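Local coordinates for protein 3-Hydroxyacyl-CoA dehydrogenase (Ralstonia eutropha H16, PDB 4PZC) that probably catalyses the NAD-dependent interconversion of (S)-3-hydroxyacyl-CoA and 3-oxoacyl-CoA, acting on (S)-3-hydroxybutyryl-CoA, at residues V32-A37 with T75-L80; M196-F201 with M260-M265. All blocks are in the same frame, centred on the assembly; numbering follows the deposited sequence.

Contact 1. Residues V32-A37 with T75-L80; sequences VDISDA and TSYDDL
V32 reaches Y77 with one methyl and L80 with the other. CG1 meets the ring of Y77 obliquely, with CD2 its nearest atom at 3.2 Å. V32 CG2 lies 3.7 Å from L80 CD2. With CG1 anti to the backbone N (chi1 -167°), that methyl is the one brought to Y77, and CG2, beside the N, is left to L80. Further along, the hydroxyl end of Y77 meets I34 at a slant, with Y77 OH 4.0 Å from I34 CG2. T75 makes the second junction. Its methyl CG2 sits near the carbonyl oxygen of D33 and near D36 OD1. These are van der Waals neighbours, since a methyl offers no N-H or O-H to bond.

Y77 is also backed by its own segment. The carbonyl oxygen of T75 stands over one face of the ring, offset toward the rim. The 32-37 segment has its own supports. V32 ends strand 28-32 and is hydrogen-bonded through its backbone to I8 and G10. S35 is the N-cap of helix 36-54, and its OG binds the backbone N of A38. On the other segment, D79 OD2 and the backbone N of S76 both bond to S74 OG, which ties the turn together.

D33 points away from 75-80. Its OD1 accepts the backbone N-H of I34 through the anti lone pair, at 2.6 Å and a bent 137°. Its OD2 accepts the backbone N of A11, in the glycine-rich turn. D33 binds NAD(+). An acidic residue after the second strand of a Rossmann fold commonly receives the adenosine ribose hydroxyls. The contact thus puts apolar groups on one side of this chain turn and the cofactor-binding carboxylate on the other.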
loop_
_atom_site.group_PDB
_atom_site.type_symbol
_atom_site.label_atom_id
_atom_site.label_comp_id
_atom_site.label_asym_id
_atom_site.label_seq_id
_atom_site.Cartn_x
_atom_site.Cartn_y
_atom_site.Cartn_z
ATOM N N VAL A 32 -25.742 23.199 -9.328
ATOM C CA VAL A 32 -26.712 22.935 -10.390
ATOM C C VAL A 32 -26.895 21.427 -10.595
ATOM O O VAL A 32 -26.048 20.647 -10.196
ATOM C CB VAL A 32 -26.281 23.622 -11.704
ATOM C CG1 VAL A 32 -27.427 23.630 -12.712
ATOM C CG2 VAL A 32 -25.823 25.048 -11.442
ATOM N N ASP A 33 -28.016 21.020 -11.180
ATOM C CA ASP A 33 -28.255 19.616 -11.598
ATOM C C ASP A 33 -29.590 19.578 -12.356
ATOM O O ASP A 33 -30.414 20.482 -12.197
ATOM C CB ASP A 33 -28.262 18.637 -10.399
ATOM C CG ASP A 33 -28.024 17.167 -10.809
ATOM O OD1 ASP A 33 -28.546 16.725 -11.839
ATOM O OD2 ASP A 33 -27.334 16.431 -10.082
ATOM N N ILE A 34 -29.807 18.549 -13.176
ATOM C CA ILE A 34 -30.905 18.567 -14.169
ATOM C C ILE A 34 -32.347 18.596 -13.636
ATOM O O ILE A 34 -33.204 19.136 -14.317
ATOM C CB ILE A 34 -30.777 17.447 -15.239
ATOM C CG1 ILE A 34 -30.676 16.055 -14.586
ATOM C CG2 ILE A 34 -29.611 17.749 -16.187
ATOM C CD1 ILE A 34 -30.780 14.908 -15.570
ATOM N N SER A 35 -32.633 18.039 -12.456
ATOM C CA SER A 35 -33.984 18.177 -11.852
ATOM C C SER A 35 -33.976 18.938 -10.515
ATOM O O SER A 35 -32.910 19.207 -9.943
ATOM C CB SER A 35 -34.687 16.803 -11.703
ATOM O OG SER A 35 -34.003 15.910 -10.837
ATOM N N ASP A 36 -35.164 19.311 -10.034
ATOM C CA ASP A 36 -35.297 19.834 -8.663
ATOM C C ASP A 36 -35.251 18.653 -7.696
ATOM O O ASP A 36 -34.885 18.804 -6.532
ATOM C CB ASP A 36 -36.585 20.665 -8.472
ATOM C CG ASP A 36 -36.321 22.179 -8.427
ATOM O OD1 ASP A 36 -35.728 22.738 -9.374
ATOM O OD2 ASP A 36 -36.725 22.819 -7.437
ATOM N N ALA A 37 -35.633 17.479 -8.195
ATOM C CA ALA A 37 -35.450 16.215 -7.479
ATOM C C ALA A 37 -33.957 15.986 -7.160
ATOM O O ALA A 37 -33.589 15.612 -6.035
ATOM C CB ALA A 37 -36.020 15.057 -8.302
ATOM N N THR A 75 -31.377 24.956 -10.952
ATOM C CA THR A 75 -31.370 24.175 -12.210
ATOM C C THR A 75 -31.032 25.049 -13.418
ATOM O O THR A 75 -30.931 24.547 -14.539
ATOM C CB THR A 75 -32.716 23.453 -12.495
ATOM O OG1 THR A 75 -33.714 24.395 -12.913
ATOM C CG2 THR A 75 -33.221 22.717 -11.269
ATOM N N SER A 76 -30.884 26.352 -13.189
ATOM C CA SER A 76 -30.503 27.282 -14.236
ATOM C C SER A 76 -29.004 27.315 -14.221
ATOM O O SER A 76 -28.386 27.561 -13.189
ATOM C CB SER A 76 -31.046 28.683 -13.962
ATOM O OG SER A 76 -32.245 28.616 -13.208
ATOM N N TYR A 77 -28.419 27.093 -15.377
ATOM C CA TYR A 77 -26.982 26.985 -15.477
ATOM C C TYR A 77 -26.423 28.377 -15.755
ATOM O O TYR A 77 -25.206 28.575 -15.764
ATOM C CB TYR A 77 -26.607 25.968 -16.553
ATOM C CG TYR A 77 -27.583 24.814 -16.595
ATOM C CD1 TYR A 77 -28.794 24.925 -17.308
ATOM C CD2 TYR A 77 -27.324 23.626 -15.912
ATOM C CE1 TYR A 77 -29.708 23.885 -17.349
ATOM C CE2 TYR A 77 -28.235 22.575 -15.945
ATOM C CZ TYR A 77 -29.426 22.710 -16.666
ATOM O OH TYR A 77 -30.342 21.684 -16.713
ATOM N N ASP A 78 -27.328 29.339 -15.967
ATOM C CA ASP A 78 -26.981 30.762 -15.958
ATOM C C ASP A 78 -26.568 31.242 -14.559
ATOM O O ASP A 78 -25.861 32.243 -14.439
ATOM C CB ASP A 78 -28.132 31.616 -16.516
ATOM C CG ASP A 78 -28.173 31.619 -18.045
ATOM O OD1 ASP A 78 -27.431 32.435 -18.645
ATOM O OD2 ASP A 78 -28.945 30.822 -18.641
ATOM N N ASP A 79 -26.962 30.518 -13.507
ATOM C CA ASP A 79 -26.592 30.903 -12.130
ATOM C C ASP A 79 -25.073 30.848 -11.917
ATOM O O ASP A 79 -24.523 31.467 -11.010
ATOM C CB ASP A 79 -27.354 30.041 -11.105
ATOM C CG ASP A 79 -28.869 30.344 -11.090
ATOM O OD1 ASP A 79 -29.332 31.119 -11.947
ATOM O OD2 ASP A 79 -29.613 29.814 -10.239
ATOM N N LEU A 80 -24.407 30.141 -12.819
ATOM C CA LEU A 80 -22.954 30.041 -12.829
ATOM C C LEU A 80 -22.246 31.320 -13.302
ATOM O O LEU A 80 -21.015 31.380 -13.282
ATOM C CB LEU A 80 -22.532 28.839 -13.690
ATOM C CG LEU A 80 -23.180 27.511 -13.255
ATOM C CD1 LEU A 80 -22.741 26.340 -14.124
ATOM C CD2 LEU A 80 -22.892 27.232 -11.787
#

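Contact 2. Residues M196-F201 with M260-M265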
loop_
_atom_site.group_PDB
_atom_site.type_symbol
_atom_site.label_atom_id
_atom_site.label_comp_id
_atom_site.label_asym_id
_atom_site.label_seq_id
_atom_site.Cartn_x
_atom_site.Cartn_y
_atom_site.Cartn_z
ATOM N N MET A 196 -0.807 -2.129 -7.887
ATOM C CA MET A 196 -0.512 -2.959 -6.720
ATOM C C MET A 196 -1.657 -3.933 -6.501
ATOM O O MET A 196 -1.413 -5.116 -6.316
ATOM C CB MET A 196 -0.340 -2.125 -5.471
ATOM C CG MET A 196 0.145 -2.933 -4.297
ATOM S SD MET A 196 -0.229 -2.086 -2.753
ATOM C CE MET A 196 -1.876 -2.732 -2.477
ATOM N N ILE A 197 -2.888 -3.416 -6.550
ATOM C CA ILE A 197 -4.079 -4.236 -6.408
ATOM C C ILE A 197 -4.088 -5.324 -7.486
ATOM O O ILE A 197 -4.246 -6.514 -7.197
ATOM C CB ILE A 197 -5.380 -3.441 -6.578
ATOM C CG1 ILE A 197 -5.443 -2.202 -5.655
ATOM C CG2 ILE A 197 -6.564 -4.374 -6.349
ATOM C CD1 ILE A 197 -5.348 -2.537 -4.186
ATOM N N ASN A 198 -3.911 -4.916 -8.730
ATOM C CA ASN A 198 -3.655 -5.871 -9.796
ATOM C C ASN A 198 -2.633 -6.978 -9.489
ATOM O O ASN A 198 -2.869 -8.179 -9.783
ATOM C CB ASN A 198 -3.143 -5.153 -11.025
ATOM C CG ASN A 198 -3.557 -5.848 -12.266
ATOM O OD1 ASN A 198 -2.764 -6.060 -13.172
ATOM N ND2 ASN A 198 -4.852 -6.212 -12.318
ATOM N N GLU A 199 -1.479 -6.591 -8.928
ATOM C CA GLU A 199 -0.466 -7.610 -8.638
ATOM C C GLU A 199 -1.041 -8.643 -7.703
ATOM O O GLU A 199 -0.756 -9.810 -7.849
ATOM C CB GLU A 199 0.817 -7.034 -8.040
ATOM C CG GLU A 199 2.023 -7.941 -8.280
ATOM C CD GLU A 199 2.405 -8.060 -9.756
ATOM O OE1 GLU A 199 1.977 -7.204 -10.553
ATOM O OE2 GLU A 199 3.141 -9.008 -10.120
ATOM N N ALA A 200 -1.836 -8.199 -6.733
ATOM C CA ALA A 200 -2.509 -9.111 -5.832
ATOM C C ALA A 200 -3.322 -10.111 -6.620
ATOM O O ALA A 200 -3.213 -11.307 -6.376
ATOM C CB ALA A 200 -3.405 -8.382 -4.857
ATOM N N PHE A 201 -4.120 -9.647 -7.580
ATOM C CA PHE A 201 -4.941 -10.591 -8.346
ATOM C C PHE A 201 -4.033 -11.589 -9.052
ATOM O O PHE A 201 -4.354 -12.794 -9.103
ATOM C CB PHE A 201 -5.915 -9.900 -9.307
ATOM C CG PHE A 201 -7.175 -9.478 -8.649
ATOM C CD1 PHE A 201 -7.207 -8.364 -7.821
ATOM C CD2 PHE A 201 -8.328 -10.220 -8.794
ATOM C CE1 PHE A 201 -8.385 -7.969 -7.182
ATOM C CE2 PHE A 201 -9.509 -9.851 -8.153
ATOM C CZ PHE A 201 -9.540 -8.720 -7.358
ATOM N N MET A 260 -5.640 -11.568 -15.171
ATOM C CA MET A 260 -6.645 -12.394 -15.827
ATOM C C MET A 260 -7.789 -12.800 -14.892
ATOM O O MET A 260 -8.952 -12.771 -15.293
ATOM C CB MET A 260 -6.020 -13.651 -16.413
ATOM C CG MET A 260 -5.134 -13.432 -17.618
ATOM S SD MET A 260 -5.986 -12.717 -19.040
ATOM C CE MET A 260 -5.521 -11.008 -18.825
ATOM N N LEU A 261 -7.464 -13.165 -13.652
ATOM C CA LEU A 261 -8.497 -13.494 -12.672
ATOM C C LEU A 261 -9.379 -12.279 -12.481
ATOM O O LEU A 261 -10.586 -12.397 -12.398
ATOM C CB LEU A 261 -7.891 -13.951 -11.355
ATOM C CG LEU A 261 -8.824 -14.536 -10.270
ATOM C CD1 LEU A 261 -9.729 -15.689 -10.720
ATOM C CD2 LEU A 261 -8.002 -15.000 -9.069
ATOM N N MET A 262 -8.802 -11.094 -12.454
ATOM C CA MET A 262 -9.633 -9.893 -12.382
ATOM C C MET A 262 -10.563 -9.798 -13.591
ATOM O O MET A 262 -11.707 -9.392 -13.437
ATOM C CB MET A 262 -8.798 -8.611 -12.243
ATOM C CG MET A 262 -9.644 -7.348 -12.076
ATOM S SD MET A 262 -8.690 -5.793 -12.145
ATOM C CE MET A 262 -7.738 -5.935 -10.629
ATOM N N ARG A 263 -10.088 -10.169 -14.781
ATOM C CA ARG A 263 -10.965 -10.218 -15.954
ATOM C C ARG A 263 -12.081 -11.244 -15.835
ATOM O O ARG A 263 -13.194 -11.023 -16.302
ATOM C CB ARG A 263 -10.203 -10.582 -17.188
ATOM C CG ARG A 263 -9.300 -9.511 -17.744
ATOM C CD ARG A 263 -9.046 -9.843 -19.198
ATOM N NE ARG A 263 -7.874 -9.193 -19.745
ATOM C CZ ARG A 263 -7.842 -7.941 -20.186
ATOM N NH1 ARG A 263 -8.931 -7.179 -20.140
ATOM N NH2 ARG A 263 -6.703 -7.457 -20.703
ATOM N N GLU A 264 -11.755 -12.388 -15.269
ATOM C CA GLU A 264 -12.699 -13.455 -15.153
ATOM C C GLU A 264 -13.802 -13.108 -14.143
ATOM O O GLU A 264 -15.003 -13.333 -14.381
ATOM C CB GLU A 264 -11.958 -14.734 -14.763
ATOM C CG GLU A 264 -11.286 -15.374 -15.958
ATOM C CD GLU A 264 -12.288 -16.002 -16.905
ATOM O OE1 GLU A 264 -13.001 -16.944 -16.482
ATOM O OE2 GLU A 264 -12.349 -15.549 -18.068
ATOM N N MET A 265 -13.399 -12.552 -13.016
ATOM C CA MET A 265 -14.374 -12.174 -12.029
ATOM C C MET A 265 -15.314 -11.119 -12.606
ATOM O O MET A 265 -16.542 -11.203 -12.449
ATOM C CB MET A 265 -13.659 -11.685 -10.789
ATOM C CG MET A 265 -12.804 -12.788 -10.175
ATOM S SD MET A 265 -12.421 -12.331 -8.489
ATOM C CE MET A 265 -11.679 -13.840 -7.867
#
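On the helix that brings F201 against M262 and M265, the carboxylate of E199 is gripped from the second subunit: OE2 takes a salt bridge from R191 NE and a hydrogen bond from Y256 OH of that subunit, and OE1 forms a salt bridge with K255 NZ, also of the second subunit. This face of helix 189-205, where M196 packs on its own counterpart of the second subunit, therefore belongs to the dimer interface, while F201 faces helix 260-268.

The contact with that helix is carried by sulfur, methyl and ring. M262 lays its terminal methyl over one face of the F201 ring. CE is 4.2 Å from the ring centroid and 27° off the normal, a CH-pi contact. M262 SD stands higher above the same ring, 5.3 Å from the centroid, in a more distant Met-aromatic contact. The side chain leaves its backbone extended, with CG anti to N (chi1 -176°). It then bends at chi3 (-68°), which folds CE back onto the ring. The same methyl touches the side chain of N198.

Both segments belong to the helical C-terminal domain of the 3-hydroxyacyl-CoA dehydrogenase family. The axes of 196-201 and 260-265 pass 9.2 Å apart, nearly at a right angle, so the meeting is confined to a small patch. F201 is at its middle, its CA 6.2 Å from that of M262.

M265 approaches the ring differently. Its SD lies in the ring plane at the edge, 3.8 Å from F201 CE2, which makes a second Met-aromatic contact. L261 CD2 lies 4.3 Å from F201 O. L229 and A232 of helix 228-235, L237 of helix 237-251, and V279 also touch F201, and L237 touches M265 as well.

Overall arrangement
The two contacts lie on opposite sides of the chain's centre, with their own centres 40 Å apart and nearest atoms about 29 Å apart. They do not touch, and they share no helix or strand. They follow one another along the chain, contact 1 closing before contact 2 opens. Contact 1 sits near one edge of the mixed sheet of the NAD-binding domain, where strand 28-32 runs beside strand 71-72. Contact 2 joins helices 189-205 and 260-268 in the C-terminal domain. The first thus belongs to the cofactor-binding domain, and the second to the helical C-terminal domain that meets the second subunit.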